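Long-range contacts in iron-chelator utilization protein (Thermobifida fusca TM51, PDB 4YHB), which probably uses a bound FAD to reduce ferric siderophores, so that the iron they carry can be released inside the cell: residues S47-D52 with A154-R158; A147-A151 with W224-E228; L207-E212 with P234-L239. All blocks are in the same frame, centred on the assembly; numbering follows the deposited sequence.

Contact 1: S47-D52 with A154-R158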
loop_
_atom_site.group_PDB
_atom_site.type_symbol
_atom_site.label_atom_id
_atom_site.label_comp_id
_atom_site.label_asym_id
_atom_site.label_seq_id
_atom_site.Cartn_x
_atom_site.Cartn_y
_atom_site.Cartn_z
ATOM N N SER A 47 6.761 -11.036 -6.216
ATOM C CA SER A 47 5.527 -10.314 -5.930
ATOM C C SER A 47 4.517 -10.606 -7.024
ATOM O O SER A 47 4.712 -10.217 -8.172
ATOM C CB SER A 47 5.772 -8.806 -5.816
ATOM O OG SER A 47 4.535 -8.118 -5.641
ATOM N N ASP A 48 3.439 -11.301 -6.677
ATOM C CA ASP A 48 2.479 -11.732 -7.687
ATOM C C ASP A 48 1.198 -10.896 -7.733
ATOM O O ASP A 48 0.481 -10.919 -8.732
ATOM C CB ASP A 48 2.117 -13.204 -7.464
ATOM C CG ASP A 48 3.276 -14.130 -7.762
ATOM O OD1 ASP A 48 3.605 -14.289 -8.952
ATOM O OD2 ASP A 48 3.870 -14.679 -6.809
ATOM N N ASN A 49 0.900 -10.160 -6.669
ATOM C CA ASN A 49 -0.392 -9.471 -6.607
ATOM C C ASN A 49 -0.326 -8.043 -6.059
ATOM O O ASN A 49 0.657 -7.660 -5.427
ATOM C CB ASN A 49 -1.374 -10.310 -5.791
ATOM C CG ASN A 49 -1.784 -11.577 -6.523
ATOM O OD1 ASN A 49 -2.608 -11.532 -7.448
ATOM N ND2 ASN A 49 -1.193 -12.708 -6.139
ATOM N N PHE A 50 -1.396 -7.280 -6.294
ATOM C CA PHE A 50 -1.370 -5.825 -6.160
ATOM C C PHE A 50 -1.171 -5.315 -4.738
ATOM O O PHE A 50 -0.599 -4.242 -4.545
ATOM C CB PHE A 50 -2.658 -5.212 -6.732
ATOM C CG PHE A 50 -3.860 -5.374 -5.840
ATOM C CD1 PHE A 50 -4.262 -4.339 -5.005
ATOM C CD2 PHE A 50 -4.591 -6.553 -5.842
ATOM C CE1 PHE A 50 -5.368 -4.482 -4.186
ATOM C CE2 PHE A 50 -5.691 -6.703 -5.031
ATOM C CZ PHE A 50 -6.086 -5.668 -4.199
ATOM N N ALA A 51 -1.644 -6.048 -3.741
ATOM C CA ALA A 51 -1.515 -5.560 -2.373
ATOM C C ALA A 51 -0.324 -6.166 -1.630
ATOM O O ALA A 51 -0.210 -5.995 -0.411
ATOM C CB ALA A 51 -2.801 -5.812 -1.597
ATOM N N ASP A 52 0.555 -6.864 -2.352
ATOM C CA ASP A 52 1.782 -7.400 -1.751
ATOM C C ASP A 52 2.532 -6.293 -1.016
ATOM O O ASP A 52 2.619 -5.167 -1.501
ATOM C CB ASP A 52 2.708 -8.011 -2.800
ATOM C CG ASP A 52 2.183 -9.312 -3.379
ATOM O OD1 ASP A 52 1.155 -9.837 -2.888
ATOM O OD2 ASP A 52 2.833 -9.817 -4.320
ATOM N N ALA A 154 -1.144 0.467 -3.743
ATOM C CA ALA A 154 -1.764 -0.814 -4.038
ATOM C C ALA A 154 -2.914 -0.640 -5.031
ATOM O O ALA A 154 -3.011 -1.399 -5.988
ATOM C CB ALA A 154 -2.259 -1.480 -2.755
ATOM N N ALA A 155 -3.782 0.347 -4.801
ATOM C CA ALA A 155 -4.907 0.596 -5.713
ATOM C C ALA A 155 -4.437 0.922 -7.132
ATOM O O ALA A 155 -4.994 0.411 -8.110
ATOM C CB ALA A 155 -5.801 1.729 -5.179
ATOM N N ALA A 156 -3.408 1.759 -7.243
ATOM C CA ALA A 156 -2.882 2.145 -8.549
ATOM C C ALA A 156 -2.240 0.949 -9.250
ATOM O O ALA A 156 -2.395 0.777 -10.468
ATOM C CB ALA A 156 -1.879 3.286 -8.411
ATOM N N ARG A 157 -1.533 0.117 -8.486
ATOM C CA ARG A 157 -0.937 -1.088 -9.059
ATOM C C ARG A 157 -2.024 -2.003 -9.604
ATOM O O ARG A 157 -1.885 -2.560 -10.685
ATOM C CB ARG A 157 -0.090 -1.848 -8.033
ATOM C CG ARG A 157 0.418 -3.173 -8.591
ATOM C CD ARG A 157 1.427 -3.851 -7.689
ATOM N NE ARG A 157 1.746 -5.197 -8.184
ATOM C CZ ARG A 157 2.553 -6.051 -7.564
ATOM N NH1 ARG A 157 3.135 -5.690 -6.427
ATOM N NH2 ARG A 157 2.783 -7.263 -8.080
ATOM N N ARG A 158 -3.105 -2.151 -8.844
ATOM C CA ARG A 158 -4.263 -2.932 -9.269
ATOM C C ARG A 158 -4.842 -2.402 -10.582
ATOM O O ARG A 158 -5.008 -3.147 -11.551
ATOM C CB ARG A 158 -5.330 -2.919 -8.178
ATOM C CG ARG A 158 -6.645 -3.595 -8.547
ATOM C CD ARG A 158 -6.385 -5.019 -8.946
ATOM N NE ARG A 158 -7.361 -5.952 -8.392
ATOM C CZ ARG A 158 -7.427 -7.224 -8.769
ATOM N NH1 ARG A 158 -6.577 -7.669 -9.687
ATOM N NH2 ARG A 158 -8.322 -8.044 -8.230
HETATM O O HOH W 1 0.638 -8.318 -9.867
#
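Arg157 runs from helix 152-161 of the NAD-ferredoxin-like domain onto the Asn49-Asp52 turn of the FAD-binding domain, so this contact bridges the protein's two halves. Its CB aims at the turn; CG stands anti to the backbone N (chi1 174°) and the torsions beyond are extended too, so the chain runs straight out. Arg157 CG lies 4.1 Å from Phe50 CB and Arg157 CD 3.7 Å from Phe50 CA. NE turns to Glu161 in a salt bridge. The carbonyl O of Asn49 sits over the guanidinium face, 3.3 Å from Arg157 CZ, and makes no hydrogen bond. At the tip, Arg157 NH1 (2.9 Å) and NH2 (3.1 Å) both grip Ser47 OG, which lies in the guanidinium plane. NH1 also reaches Val91 O, and NH2 a water held by Asp48 O. The Phe50 ring rests on Arg158, CD being 4.2 Å from the ring centroid and the guanidinium almost parallel to it, while Ala154 O meets the ring edge. Ser47 OG donates to Asp52 OD2 at 2.7 Å. The hydroxyl therefore stands between carboxylate and guanidinium, and the two charges, too far apart for a salt bridge, probably polarise it and reinforce its bonds.

Contact 2: A147-A151 with W224-E228. With FAD (flavin-adenine dinucleotide), chain C.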
loop_
_atom_site.group_PDB
_atom_site.type_symbol
_atom_site.label_atom_id
_atom_site.label_comp_id
_atom_site.label_asym_id
_atom_site.label_seq_id
_atom_site.Cartn_x
_atom_site.Cartn_y
_atom_site.Cartn_z
ATOM N N ALA A 147 -9.343 4.477 -1.610
ATOM C CA ALA A 147 -8.017 4.541 -1.010
ATOM C C ALA A 147 -7.660 5.964 -0.633
ATOM O O ALA A 147 -7.924 6.889 -1.396
ATOM C CB ALA A 147 -6.958 3.974 -1.976
ATOM N N ASP A 148 -7.070 6.145 0.548
ATOM C CA ASP A 148 -6.385 7.404 0.832
ATOM C C ASP A 148 -4.933 7.212 0.379
ATOM O O ASP A 148 -4.625 6.190 -0.238
ATOM C CB ASP A 148 -6.534 7.806 2.316
ATOM C CG ASP A 148 -5.661 6.986 3.286
ATOM O OD1 ASP A 148 -4.971 6.008 2.903
ATOM O OD2 ASP A 148 -5.681 7.350 4.480
ATOM N N GLU A 149 -4.033 8.153 0.667
ATOM C CA GLU A 149 -2.710 8.096 0.034
ATOM C C GLU A 149 -1.853 6.879 0.456
ATOM O O GLU A 149 -0.975 6.458 -0.294
ATOM C CB GLU A 149 -1.930 9.398 0.291
ATOM C CG GLU A 149 -1.862 9.835 1.759
ATOM C CD GLU A 149 -2.955 10.848 2.126
ATOM O OE1 GLU A 149 -4.125 10.616 1.773
ATOM O OE2 GLU A 149 -2.634 11.879 2.764
ATOM N N THR A 150 -2.104 6.304 1.625
ATOM C CA THR A 150 -1.310 5.139 2.061
ATOM C C THR A 150 -1.662 3.883 1.281
ATOM O O THR A 150 -0.834 2.973 1.139
ATOM C CB THR A 150 -1.497 4.814 3.556
ATOM O OG1 THR A 150 -2.866 4.458 3.812
ATOM C CG2 THR A 150 -1.093 5.992 4.427
ATOM N N ALA A 151 -2.895 3.845 0.780
ATOM C CA ALA A 151 -3.397 2.704 0.043
ATOM C C ALA A 151 -3.439 2.953 -1.460
ATOM O O ALA A 151 -3.731 2.045 -2.230
ATOM C CB ALA A 151 -4.768 2.322 0.556
ATOM N N TRP A 224 -12.815 -2.928 -3.027
ATOM C CA TRP A 224 -11.574 -2.940 -2.244
ATOM C C TRP A 224 -11.344 -1.559 -1.656
ATOM O O TRP A 224 -11.359 -0.562 -2.378
ATOM C CB TRP A 224 -10.372 -3.354 -3.098
ATOM C CG TRP A 224 -9.084 -3.561 -2.293
ATOM C CD1 TRP A 224 -8.627 -4.739 -1.775
ATOM C CD2 TRP A 224 -8.105 -2.563 -1.937
ATOM N NE1 TRP A 224 -7.427 -4.543 -1.120
ATOM C CE2 TRP A 224 -7.086 -3.218 -1.201
ATOM C CE3 TRP A 224 -7.994 -1.183 -2.162
ATOM C CZ2 TRP A 224 -5.969 -2.543 -0.697
ATOM C CZ3 TRP A 224 -6.874 -0.505 -1.652
ATOM C CH2 TRP A 224 -5.876 -1.194 -0.932
ATOM N N ALA A 225 -11.149 -1.497 -0.345
ATOM C CA ALA A 225 -10.903 -0.217 0.312
ATOM C C ALA A 225 -9.707 -0.348 1.250
ATOM O O ALA A 225 -9.581 -1.342 1.969
ATOM C CB ALA A 225 -12.131 0.251 1.071
ATOM N N GLY A 226 -8.837 0.659 1.234
ATOM C CA GLY A 226 -7.675 0.687 2.103
ATOM C C GLY A 226 -7.448 2.116 2.561
ATOM O O GLY A 226 -7.737 3.062 1.845
ATOM N N GLY A 227 -6.930 2.281 3.762
ATOM C CA GLY A 227 -6.700 3.612 4.284
ATOM C C GLY A 227 -6.783 3.626 5.792
ATOM O O GLY A 227 -6.458 2.627 6.441
ATOM N N GLU A 228 -7.226 4.747 6.350
ATOM C CA GLU A 228 -7.190 4.952 7.796
ATOM C C GLU A 228 -8.251 4.077 8.462
ATOM O O GLU A 228 -9.411 4.055 8.032
ATOM C CB GLU A 228 -7.389 6.428 8.129
ATOM C CG GLU A 228 -6.852 6.858 9.499
ATOM C CD GLU A 228 -7.848 6.628 10.630
ATOM O OE1 GLU A 228 -9.042 6.374 10.343
ATOM O OE2 GLU A 228 -7.427 6.711 11.802
HETATM P PA FAD C . 4.364 5.817 12.493
HETATM O O1A FAD C . 5.511 5.768 13.512
HETATM O O2A FAD C . 3.749 4.389 12.239
HETATM O O5B FAD C . 3.167 6.678 13.140
HETATM C C5B FAD C . 3.433 7.856 13.812
HETATM C C4B FAD C . 2.197 8.775 13.741
HETATM O O4B FAD C . 1.964 9.244 12.441
HETATM C C3B FAD C . 0.961 8.110 14.176
HETATM O O3B FAD C . 0.238 9.059 14.891
HETATM C C2B FAD C . 0.292 7.775 12.964
HETATM O O2B FAD C . -1.128 7.798 13.055
HETATM C C1B FAD C . 0.697 8.843 12.037
HETATM N N9A FAD C . 0.769 8.456 10.634
HETATM C C8A FAD C . 1.229 7.289 10.135
HETATM N N7A FAD C . 1.147 7.331 8.798
HETATM C C5A FAD C . 0.670 8.547 8.446
HETATM C C6A FAD C . 0.376 9.163 7.229
HETATM N N6A FAD C . 0.609 8.469 6.012
HETATM N N1A FAD C . -0.114 10.414 7.219
HETATM C C2A FAD C . -0.330 11.083 8.373
HETATM N N3A FAD C . -0.059 10.523 9.555
HETATM C C4A FAD C . 0.423 9.261 9.612
HETATM N N1 FAD C . 2.181 3.803 3.419
HETATM C C2 FAD C . 2.754 4.406 2.376
HETATM O O2 FAD C . 3.083 5.580 2.458
HETATM N N3 FAD C . 2.962 3.676 1.238
HETATM C C4 FAD C . 2.606 2.377 1.146
HETATM O O4 FAD C . 2.827 1.777 0.104
HETATM C C4X FAD C . 1.996 1.723 2.218
HETATM N N5 FAD C . 1.604 0.398 2.180
HETATM C C5X FAD C . 1.036 -0.172 3.269
HETATM C C6 FAD C . 0.645 -1.515 3.238
HETATM C C7 FAD C . 0.121 -2.053 4.234
HETATM C C7M FAD C . -0.266 -3.536 4.076
HETATM C C8 FAD C . -0.111 -1.526 5.334
HETATM C C8M FAD C . -0.760 -2.216 6.501
HETATM C C9 FAD C . 0.212 -0.211 5.535
HETATM C C9A FAD C . 0.861 0.677 4.474
HETATM N N10 FAD C . 1.233 1.947 4.481
HETATM C C10 FAD C . 1.796 2.501 3.384
HETATM C "C1'" FAD C . 1.018 2.764 5.695
HETATM C "C2'" FAD C . 2.233 2.844 6.567
HETATM O "O2'" FAD C . 2.575 1.585 6.994
HETATM C "C3'" FAD C . 1.902 3.789 7.775
HETATM O "O3'" FAD C . 1.497 5.010 7.241
HETATM C "C4'" FAD C . 2.985 3.913 8.813
HETATM O "O4'" FAD C . 2.448 4.331 9.995
HETATM C "C5'" FAD C . 4.082 4.921 8.434
HETATM O "O5'" FAD C . 5.248 4.785 9.210
HETATM P P FAD C . 5.693 6.057 10.035
HETATM O O1P FAD C . 6.936 5.534 10.790
HETATM O O2P FAD C . 5.720 7.205 8.990
HETATM O O3P FAD C . 4.898 6.678 11.251
HETATM O O HOH W 2 -8.675 7.268 5.000
#
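Asp148 swings its carboxylate over to Gly227 because CG stands between its backbone N and carbonyl carbon (chi1 75°), while Trp224, with CG anti to its N (chi1 -172°), brings the edge of its indole up to Ala151 CB. Both segments come from the C-terminal ends of neighbouring strands in the parallel sheet of the NAD-ferredoxin-like domain, a Rossmann-like fold; here the loop leaving strand 142-147 faces the FAD. Ala147 and Gly226 form the parallel bridge. Across it Asp148 N gives only a weak hydrogen bond to Gly226 O, backed by a CA-H...O contact from Ala147 CA to the same oxygen at 3.2 Å. Ala151 CB packs straight onto the bare glycine, 3.3 Å from Gly226 O, and 4.0 Å from Trp224 CH2.

The carboxylate of Asp148 is well tied. Asp148 OD1 takes Thr150 OG1 on its syn lone pair (2.8 Å) and Thr150 N from above the carboxylate plane, the second bond making an Asx turn. OD2 accepts from Trp256 NE1 and from a water that also takes the N-H of Glu228, itself the N-cap of helix 229-241. Two bonds to Thr150 are consistent with a turn held in place beside the flavin: Thr150 CB lies 3.8 Å from N1 of the FAD, Thr150 CG2 3.4 Å from N6A of its adenine, and Thr150 O 3.3 Å from flavin C4X.

Contact 3: L207-E212 with P234-L239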
loop_
_atom_site.group_PDB
_atom_site.type_symbol
_atom_site.label_atom_id
_atom_site.label_comp_id
_atom_site.label_asym_id
_atom_site.label_seq_id
_atom_site.Cartn_x
_atom_site.Cartn_y
_atom_site.Cartn_z
ATOM N N LEU A 207 -14.240 9.213 1.709
ATOM C CA LEU A 207 -14.381 7.919 1.043
ATOM C C LEU A 207 -15.764 7.305 1.274
ATOM O O LEU A 207 -16.395 6.801 0.340
ATOM C CB LEU A 207 -13.298 6.939 1.515
ATOM C CG LEU A 207 -11.883 7.303 1.066
ATOM C CD1 LEU A 207 -10.867 6.293 1.595
ATOM C CD2 LEU A 207 -11.816 7.377 -0.433
ATOM N N LEU A 208 -16.215 7.333 2.525
ATOM C CA LEU A 208 -17.538 6.826 2.876
ATOM C C LEU A 208 -18.623 7.572 2.102
ATOM O O LEU A 208 -19.535 6.964 1.540
ATOM C CB LEU A 208 -17.781 6.966 4.378
ATOM C CG LEU A 208 -19.181 6.604 4.881
ATOM C CD1 LEU A 208 -19.455 5.114 4.693
ATOM C CD2 LEU A 208 -19.334 7.008 6.334
ATOM N N ARG A 209 -18.505 8.894 2.064
ATOM C CA ARG A 209 -19.486 9.733 1.378
ATOM C C ARG A 209 -19.549 9.409 -0.107
ATOM O O ARG A 209 -20.632 9.347 -0.677
ATOM C CB ARG A 209 -19.165 11.212 1.576
ATOM C CG ARG A 209 -19.456 11.719 2.980
ATOM C CD ARG A 209 -19.159 13.215 3.090
ATOM N NE ARG A 209 -19.260 13.683 4.468
ATOM C CZ ARG A 209 -20.388 14.091 5.040
ATOM N NH1 ARG A 209 -21.521 14.099 4.348
ATOM N NH2 ARG A 209 -20.381 14.497 6.303
ATOM N N ALA A 210 -18.396 9.185 -0.737
ATOM C CA ALA A 210 -18.373 8.827 -2.158
ATOM C C ALA A 210 -18.999 7.451 -2.405
ATOM O O ALA A 210 -19.739 7.260 -3.371
ATOM C CB ALA A 210 -16.947 8.860 -2.692
ATOM N N LEU A 211 -18.685 6.497 -1.533
ATOM C CA LEU A 211 -19.242 5.146 -1.611
ATOM C C LEU A 211 -20.771 5.143 -1.482
ATOM O O LEU A 211 -21.468 4.438 -2.220
ATOM C CB LEU A 211 -18.638 4.264 -0.521
ATOM C CG LEU A 211 -19.067 2.796 -0.523
ATOM C CD1 LEU A 211 -18.621 2.104 -1.799
ATOM C CD2 LEU A 211 -18.501 2.089 0.696
ATOM N N GLU A 212 -21.272 5.936 -0.540
ATOM C CA GLU A 212 -22.709 6.075 -0.302
ATOM C C GLU A 212 -23.464 6.595 -1.522
ATOM O O GLU A 212 -24.653 6.305 -1.691
ATOM C CB GLU A 212 -22.967 7.003 0.887
ATOM C CG GLU A 212 -22.671 6.375 2.241
ATOM C CD GLU A 212 -23.015 7.291 3.402
ATOM O OE1 GLU A 212 -23.148 8.517 3.181
ATOM O OE2 GLU A 212 -23.149 6.782 4.538
ATOM N N PRO A 234 -17.014 2.453 9.031
ATOM C CA PRO A 234 -18.356 2.577 8.463
ATOM C C PRO A 234 -18.462 2.028 7.047
ATOM O O PRO A 234 -19.568 1.673 6.656
ATOM C CB PRO A 234 -18.591 4.081 8.460
ATOM C CG PRO A 234 -17.244 4.675 8.449
ATOM C CD PRO A 234 -16.449 3.780 9.331
ATOM N N ILE A 235 -17.359 1.981 6.295
ATOM C CA ILE A 235 -17.359 1.421 4.949
ATOM C C ILE A 235 -17.572 -0.085 5.008
ATOM O O ILE A 235 -18.351 -0.644 4.235
ATOM C CB ILE A 235 -16.021 1.749 4.196
ATOM C CG1 ILE A 235 -15.949 3.244 3.884
ATOM C CG2 ILE A 235 -15.898 0.947 2.896
ATOM C CD1 ILE A 235 -14.620 3.716 3.319
ATOM N N ARG A 236 -16.872 -0.736 5.935
ATOM C CA ARG A 236 -17.031 -2.171 6.175
ATOM C C ARG A 236 -18.494 -2.494 6.510
ATOM O O ARG A 236 -19.105 -3.377 5.909
ATOM C CB ARG A 236 -16.092 -2.609 7.306
ATOM C CG ARG A 236 -16.229 -4.046 7.771
ATOM C CD ARG A 236 -15.238 -4.357 8.914
ATOM N NE ARG A 236 -13.836 -4.339 8.478
ATOM C CZ ARG A 236 -12.963 -3.363 8.737
ATOM N NH1 ARG A 236 -13.324 -2.296 9.436
ATOM N NH2 ARG A 236 -11.715 -3.454 8.292
ATOM N N ARG A 237 -19.049 -1.730 7.448
ATOM C CA ARG A 237 -20.421 -1.912 7.912
ATOM C C ARG A 237 -21.430 -1.759 6.772
ATOM O O ARG A 237 -22.364 -2.555 6.640
ATOM C CB ARG A 237 -20.740 -0.924 9.037
ATOM C CG ARG A 237 -20.105 -1.283 10.359
ATOM C CD ARG A 237 -20.469 -0.254 11.452
ATOM N NE ARG A 237 -19.686 0.978 11.385
ATOM C CZ ARG A 237 -20.192 2.195 11.517
ATOM N NH1 ARG A 237 -21.502 2.361 11.639
ATOM N NH2 ARG A 237 -19.380 3.241 11.466
ATOM N N LEU A 238 -21.215 -0.761 5.928
ATOM C CA LEU A 238 -22.118 -0.485 4.822
ATOM C C LEU A 238 -22.140 -1.651 3.838
ATOM O O LEU A 238 -23.197 -2.040 3.341
ATOM C CB LEU A 238 -21.700 0.806 4.126
ATOM C CG LEU A 238 -22.668 1.409 3.119
ATOM C CD1 LEU A 238 -23.954 1.842 3.819
ATOM C CD2 LEU A 238 -22.004 2.580 2.428
ATOM N N LEU A 239 -20.967 -2.215 3.571
ATOM C CA LEU A 239 -20.847 -3.340 2.653
ATOM C C LEU A 239 -21.514 -4.593 3.207
ATOM O O LEU A 239 -22.153 -5.343 2.472
ATOM C CB LEU A 239 -19.374 -3.627 2.351
ATOM C CG LEU A 239 -18.626 -2.500 1.634
ATOM C CD1 LEU A 239 -17.128 -2.789 1.574
ATOM C CD2 LEU A 239 -19.186 -2.306 0.240
#
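Leu208 and Leu211 of helix 206-212 meet Pro234, Ile235 and Leu238 of helix 229-241 in a purely apolar seam. The two helices lie side by side on one face of the parallel sheet in the Rossmann-like NAD-ferredoxin-like domain, one leading into strand 221-226 and the other leading out of it. Their segments run nearly parallel, 21° apart with axes 10.2 Å from each other at closest approach, a spacing filled by branched side chains without a single hydrogen bond across.

Pro234 comes first, at a kink of its helix. Its CB is directed at helix 206-212, and Leu208 comes across the ring obliquely, Leu208 CD2 lying 3.7 Å from Pro234 CB. Ile235 is buried and touches the other helix through both of its branches, making contacts with CG1, CD1 and CG2. With CG1 anti to the carbonyl carbon (chi1 -69°), Ile235 CD1 reaches back along the seam to Leu207 CB at 3.9 Å. Ile235 CG1 itself packs 4.1 Å from Leu208 CD1, and Ile235 CG2, on the other branch, is met by Leu211 CD2 at 3.6 Å. On the sheet side CG2 also touches Ala225 of strand 221-226, which links the two helices in sequence.

One turn beyond Pro234, Leu238 takes up the seam again. It meets Leu211 tip to tip, Leu238 CD2 to Leu211 CD2 at 3.9 Å. Glu212, itself exposed, crosses Leu238 at about a right angle, its CG 3.9 Å from Leu238 CD2. Leu239 closes the row on the sheet side, where it also packs on Phe250 and Val252 of strand 250-256. Across to the other helix it makes one loose approach, Leu239 CD2 to Leu211 CD2 at 4.5 Å.

Contact 2 is wholly buried at the flavin end of the parallel sheet; contacts 1 and 3 flank that sheet on opposite faces and are only partly buried. Contact 1 alone joins the two domains and is the most polar, with an arginine and bridging hydroxyl beside a phenyl ring lying on a second arginine. Contact 2 mixes backbone bridging, a tied carboxylate and cofactor packing, whereas contact 3 is greasy helix-helix packing. The loop of contact 2 runs into helix 152-161 of contact 1, and its strand 221-226 joins the two helices of contact 3. Contact 2 touches both others: Phe50 packs edge-to-face with Trp224, while Leu207 and Ile235 cover the other face.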